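Local coordinates for insecticidal crystal protein Cry7Cal (Bacillus thuringiensis, PDB 5ZI1) that is an insecticidal toxin active against locusts that probably binds host receptors and, as in related delta endotoxins, forms pores in gut membranes, at residues A79-L90 / T120-F131. Numbering follows the deposited sequence.
Sequences ALSELEGLRNAL and TENLFKFAMPSF
Two neighbouring antiparallel helices of the N-terminal helical-bundle domain, the part linked to pore formation in delta endotoxins, pack here through Leu86, which is wedged between Leu123, Phe124 and Ala127. The segments of helices 73-101 and 107-127 run at 167° to each other, with axes 9.8 Å apart. Leu86 divides its two methyls: CD2 sits over the centre of one face of the Phe124 ring, 3.6 Å from the centroid in a CH-pi contact, and also presses on Leu123 CG at 3.5 Å, while CD1 turns to Ala127 CB and the edge of the Phe131 ring. Leu123 takes a different first torsion, with CG anti to the backbone N (chi1 -169°), and this carries CD2 onto the backbone of Gly85, where it lies 3.5 Å from Gly85 C.

Phe131, near the C-terminal side of 120-131, turns its ring toward Ala79, Leu83 and Leu86 and fills the side of the interface that faces helix 141-165. Its CZ meets Leu83 CD2 at 3.4 Å, and its CE1 edge lies close to the Ala79 carbonyl oxygen. Near the same end, the Glu82 chain bends at chi2 and brings OE2 to 3.1 Å from Phe126 CE1, with carboxylate and ring planes 75° apart. A water donates from 2.7 Å to Glu82 OE2 and also to Phe126 O, so it bridges the acid to the backbone of 120-131. At the far end Ala89 CB packs on Thr120, whose OG1 is hydrogen-bonded to Arg116 O within its own helix.

Beyond the pair, helix 141-165 backs Phe124, with His151 nearly parallel to its ring, and touches Phe131 through Val143 and Ala147; Trp56 of helix 54-67 meets Leu83, while helix 169-202 packs against Met128.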
loop_
_atom_site.group_PDB
_atom_site.type_symbol
_atom_site.label_atom_id
_atom_site.label_comp_id
_atom_site.label_asym_id
_atom_site.label_seq_id
_atom_site.Cartn_x
_atom_site.Cartn_y
_atom_site.Cartn_z
ATOM N N ALA A 79 -20.963 -18.028 2.785
ATOM C CA ALA A 79 -20.348 -16.798 2.299
ATOM C C ALA A 79 -20.562 -16.645 0.801
ATOM O O ALA A 79 -21.043 -15.604 0.337
ATOM C CB ALA A 79 -18.862 -16.774 2.650
ATOM N N LEU A 80 -20.266 -17.698 0.035
ATOM C CA LEU A 80 -20.420 -17.638 -1.417
ATOM C C LEU A 80 -21.861 -17.365 -1.811
ATOM O O LEU A 80 -22.123 -16.642 -2.778
ATOM C CB LEU A 80 -19.944 -18.950 -2.049
ATOM C CG LEU A 80 -18.439 -19.157 -2.105
ATOM C CD1 LEU A 80 -18.091 -20.566 -2.603
ATOM C CD2 LEU A 80 -17.794 -18.076 -2.994
ATOM N N SER A 81 -22.807 -17.947 -1.082
ATOM C CA SER A 81 -24.220 -17.768 -1.389
ATOM C C SER A 81 -24.660 -16.320 -1.168
ATOM O O SER A 81 -25.434 -15.773 -1.965
ATOM C CB SER A 81 -25.036 -18.748 -0.537
ATOM O OG SER A 81 -26.377 -18.337 -0.381
ATOM N N GLU A 82 -24.175 -15.679 -0.098
ATOM C CA GLU A 82 -24.428 -14.249 0.084
ATOM C C GLU A 82 -23.699 -13.421 -0.958
ATOM O O GLU A 82 -24.217 -12.385 -1.391
ATOM C CB GLU A 82 -23.996 -13.791 1.469
ATOM C CG GLU A 82 -24.529 -14.657 2.569
ATOM C CD GLU A 82 -25.833 -14.133 3.101
ATOM O OE1 GLU A 82 -26.683 -13.704 2.278
ATOM O OE2 GLU A 82 -26.005 -14.138 4.346
ATOM N N LEU A 83 -22.501 -13.857 -1.374
ATOM C CA LEU A 83 -21.786 -13.108 -2.401
ATOM C C LEU A 83 -22.546 -13.138 -3.717
ATOM O O LEU A 83 -22.597 -12.132 -4.437
ATOM C CB LEU A 83 -20.363 -13.640 -2.564
ATOM C CG LEU A 83 -19.416 -13.314 -1.396
ATOM C CD1 LEU A 83 -18.117 -14.100 -1.502
ATOM C CD2 LEU A 83 -19.114 -11.813 -1.310
ATOM N N GLU A 84 -23.192 -14.256 -4.030
ATOM C CA GLU A 84 -23.952 -14.293 -5.274
ATOM C C GLU A 84 -25.199 -13.422 -5.170
ATOM O O GLU A 84 -25.552 -12.722 -6.123
ATOM C CB GLU A 84 -24.292 -15.739 -5.655
ATOM N N GLY A 85 -25.859 -13.417 -4.012
ATOM C CA GLY A 85 -26.961 -12.488 -3.824
ATOM C C GLY A 85 -26.511 -11.044 -3.948
ATOM O O GLY A 85 -27.175 -10.223 -4.587
ATOM N N LEU A 86 -25.360 -10.723 -3.360
ATOM C CA LEU A 86 -24.826 -9.381 -3.501
ATOM C C LEU A 86 -24.531 -9.055 -4.954
ATOM O O LEU A 86 -24.805 -7.939 -5.405
ATOM C CB LEU A 86 -23.578 -9.220 -2.639
ATOM C CG LEU A 86 -23.941 -8.999 -1.171
ATOM C CD1 LEU A 86 -22.698 -9.120 -0.308
ATOM C CD2 LEU A 86 -24.636 -7.618 -0.991
ATOM N N ARG A 87 -23.994 -10.018 -5.716
ATOM C CA ARG A 87 -23.753 -9.745 -7.132
ATOM C C ARG A 87 -25.052 -9.404 -7.849
ATOM O O ARG A 87 -25.140 -8.392 -8.555
ATOM C CB ARG A 87 -23.076 -10.925 -7.828
ATOM C CG ARG A 87 -23.101 -10.721 -9.325
ATOM C CD ARG A 87 -22.491 -11.858 -10.106
ATOM N NE ARG A 87 -23.231 -13.103 -9.971
ATOM C CZ ARG A 87 -24.401 -13.345 -10.548
ATOM N NH1 ARG A 87 -24.982 -14.523 -10.367
ATOM N NH2 ARG A 87 -24.989 -12.411 -11.289
ATOM N N ASN A 88 -26.082 -10.235 -7.671
ATOM C CA ASN A 88 -27.342 -9.960 -8.354
ATOM C C ASN A 88 -27.991 -8.668 -7.860
ATOM O O ASN A 88 -28.713 -8.016 -8.624
ATOM C CB ASN A 88 -28.296 -11.152 -8.215
ATOM C CG ASN A 88 -27.956 -12.277 -9.204
ATOM O OD1 ASN A 88 -28.224 -12.166 -10.413
ATOM N ND2 ASN A 88 -27.333 -13.346 -8.703
ATOM N N ALA A 89 -27.742 -8.265 -6.609
ATOM C CA ALA A 89 -28.399 -7.047 -6.153
ATOM C C ALA A 89 -27.682 -5.827 -6.706
ATOM O O ALA A 89 -28.327 -4.870 -7.150
ATOM C CB ALA A 89 -28.485 -7.004 -4.619
ATOM N N LEU A 90 -26.353 -5.853 -6.715
ATOM C CA LEU A 90 -25.621 -4.783 -7.383
ATOM C C LEU A 90 -25.982 -4.701 -8.861
ATOM O O LEU A 90 -26.210 -3.605 -9.389
ATOM C CB LEU A 90 -24.122 -4.980 -7.208
ATOM C CG LEU A 90 -23.648 -4.720 -5.783
ATOM C CD1 LEU A 90 -22.228 -5.239 -5.607
ATOM C CD2 LEU A 90 -23.727 -3.228 -5.472
ATOM N N THR A 120 -30.523 -3.171 -1.583
ATOM C CA THR A 120 -29.163 -3.697 -1.760
ATOM C C THR A 120 -28.300 -3.366 -0.551
ATOM O O THR A 120 -27.485 -4.187 -0.116
ATOM C CB THR A 120 -28.511 -3.151 -3.039
ATOM O OG1 THR A 120 -29.239 -3.599 -4.186
ATOM C CG2 THR A 120 -27.084 -3.649 -3.168
ATOM N N GLU A 121 -28.492 -2.176 0.024
ATOM C CA GLU A 121 -27.704 -1.785 1.186
ATOM C C GLU A 121 -28.070 -2.625 2.403
ATOM O O GLU A 121 -27.201 -2.934 3.227
ATOM C CB GLU A 121 -27.894 -0.285 1.449
ATOM C CG GLU A 121 -26.824 0.331 2.349
ATOM C CD GLU A 121 -27.070 0.075 3.842
ATOM O OE1 GLU A 121 -28.259 0.004 4.238
ATOM O OE2 GLU A 121 -26.079 -0.057 4.608
ATOM N N ASN A 122 -29.346 -3.020 2.520
ATOM C CA ASN A 122 -29.732 -3.948 3.569
ATOM C C ASN A 122 -29.082 -5.314 3.372
ATOM O O ASN A 122 -28.702 -5.958 4.356
ATOM C CB ASN A 122 -31.260 -4.061 3.637
ATOM C CG ASN A 122 -31.923 -2.864 4.376
ATOM O OD1 ASN A 122 -31.273 -2.134 5.128
ATOM N ND2 ASN A 122 -33.215 -2.679 4.154
ATOM N N LEU A 123 -28.905 -5.766 2.120
ATOM C CA LEU A 123 -28.217 -7.037 1.916
ATOM C C LEU A 123 -26.813 -6.993 2.500
ATOM O O LEU A 123 -26.371 -7.950 3.144
ATOM C CB LEU A 123 -28.165 -7.416 0.432
ATOM C CG LEU A 123 -27.697 -8.868 0.173
ATOM C CD1 LEU A 123 -28.465 -9.825 1.077
ATOM C CD2 LEU A 123 -27.876 -9.298 -1.274
ATOM N N PHE A 124 -26.102 -5.885 2.311
ATOM C CA PHE A 124 -24.780 -5.776 2.920
ATOM C C PHE A 124 -24.870 -5.888 4.440
ATOM O O PHE A 124 -24.129 -6.658 5.057
ATOM C CB PHE A 124 -24.103 -4.466 2.488
ATOM C CG PHE A 124 -23.430 -4.541 1.123
ATOM C CD1 PHE A 124 -22.165 -5.085 0.982
ATOM C CD2 PHE A 124 -24.072 -4.065 -0.009
ATOM C CE1 PHE A 124 -21.545 -5.151 -0.267
ATOM C CE2 PHE A 124 -23.468 -4.115 -1.256
ATOM C CZ PHE A 124 -22.203 -4.665 -1.389
ATOM N N LYS A 125 -25.797 -5.149 5.062
ATOM C CA LYS A 125 -25.982 -5.285 6.506
ATOM C C LYS A 125 -26.229 -6.733 6.885
ATOM O O LYS A 125 -25.557 -7.278 7.768
ATOM C CB LYS A 125 -27.130 -4.418 6.988
ATOM C CG LYS A 125 -26.848 -2.960 6.942
ATOM C CD LYS A 125 -28.125 -2.192 7.264
ATOM C CE LYS A 125 -27.872 -0.698 7.241
ATOM N NZ LYS A 125 -29.107 -0.005 6.794
ATOM N N PHE A 126 -27.161 -7.386 6.195
ATOM C CA PHE A 126 -27.431 -8.796 6.471
ATOM C C PHE A 126 -26.229 -9.682 6.147
ATOM O O PHE A 126 -25.952 -10.644 6.874
ATOM C CB PHE A 126 -28.662 -9.254 5.684
ATOM C CG PHE A 126 -28.997 -10.707 5.870
ATOM C CD1 PHE A 126 -28.477 -11.672 5.011
ATOM C CD2 PHE A 126 -29.816 -11.117 6.901
ATOM C CE1 PHE A 126 -28.782 -13.012 5.185
ATOM C CE2 PHE A 126 -30.128 -12.458 7.074
ATOM C CZ PHE A 126 -29.614 -13.397 6.217
ATOM N N ALA A 127 -25.497 -9.383 5.065
ATOM C CA ALA A 127 -24.503 -10.343 4.568
ATOM C C ALA A 127 -23.129 -10.207 5.213
ATOM O O ALA A 127 -22.450 -11.216 5.415
ATOM C CB ALA A 127 -24.349 -10.210 3.057
ATOM N N MET A 128 -22.685 -8.984 5.510
ATOM C CA MET A 128 -21.354 -8.785 6.085
ATOM C C MET A 128 -21.006 -9.730 7.226
ATOM O O MET A 128 -19.871 -10.240 7.226
ATOM C CB MET A 128 -21.195 -7.322 6.535
ATOM C CG MET A 128 -21.005 -6.348 5.370
ATOM S SD MET A 128 -19.662 -6.823 4.229
ATOM C CE MET A 128 -18.207 -6.559 5.245
ATOM N N PRO A 129 -21.889 -10.009 8.212
ATOM C CA PRO A 129 -21.494 -10.937 9.285
ATOM C C PRO A 129 -21.064 -12.307 8.785
ATOM O O PRO A 129 -20.231 -12.948 9.430
ATOM C CB PRO A 129 -22.757 -11.023 10.168
ATOM C CG PRO A 129 -23.428 -9.734 9.972
ATOM C CD PRO A 129 -23.190 -9.372 8.514
ATOM N N SER A 130 -21.603 -12.784 7.661
ATOM C CA SER A 130 -21.157 -14.067 7.119
ATOM C C SER A 130 -19.690 -14.046 6.684
ATOM O O SER A 130 -19.098 -15.115 6.484
ATOM C CB SER A 130 -22.025 -14.470 5.926
ATOM O OG SER A 130 -23.404 -14.497 6.274
ATOM N N PHE A 131 -19.090 -12.864 6.523
ATOM C CA PHE A 131 -17.699 -12.766 6.091
ATOM C C PHE A 131 -16.742 -12.622 7.265
ATOM O O PHE A 131 -15.542 -12.407 7.060
ATOM C CB PHE A 131 -17.525 -11.600 5.104
ATOM C CG PHE A 131 -18.525 -11.607 3.958
ATOM C CD1 PHE A 131 -18.859 -12.793 3.307
ATOM C CD2 PHE A 131 -19.134 -10.438 3.551
ATOM C CE1 PHE A 131 -19.765 -12.800 2.279
ATOM C CE2 PHE A 131 -20.050 -10.442 2.525
ATOM C CZ PHE A 131 -20.361 -11.620 1.890
HETATM O O HOH W 1 -25.490 -13.459 6.888
#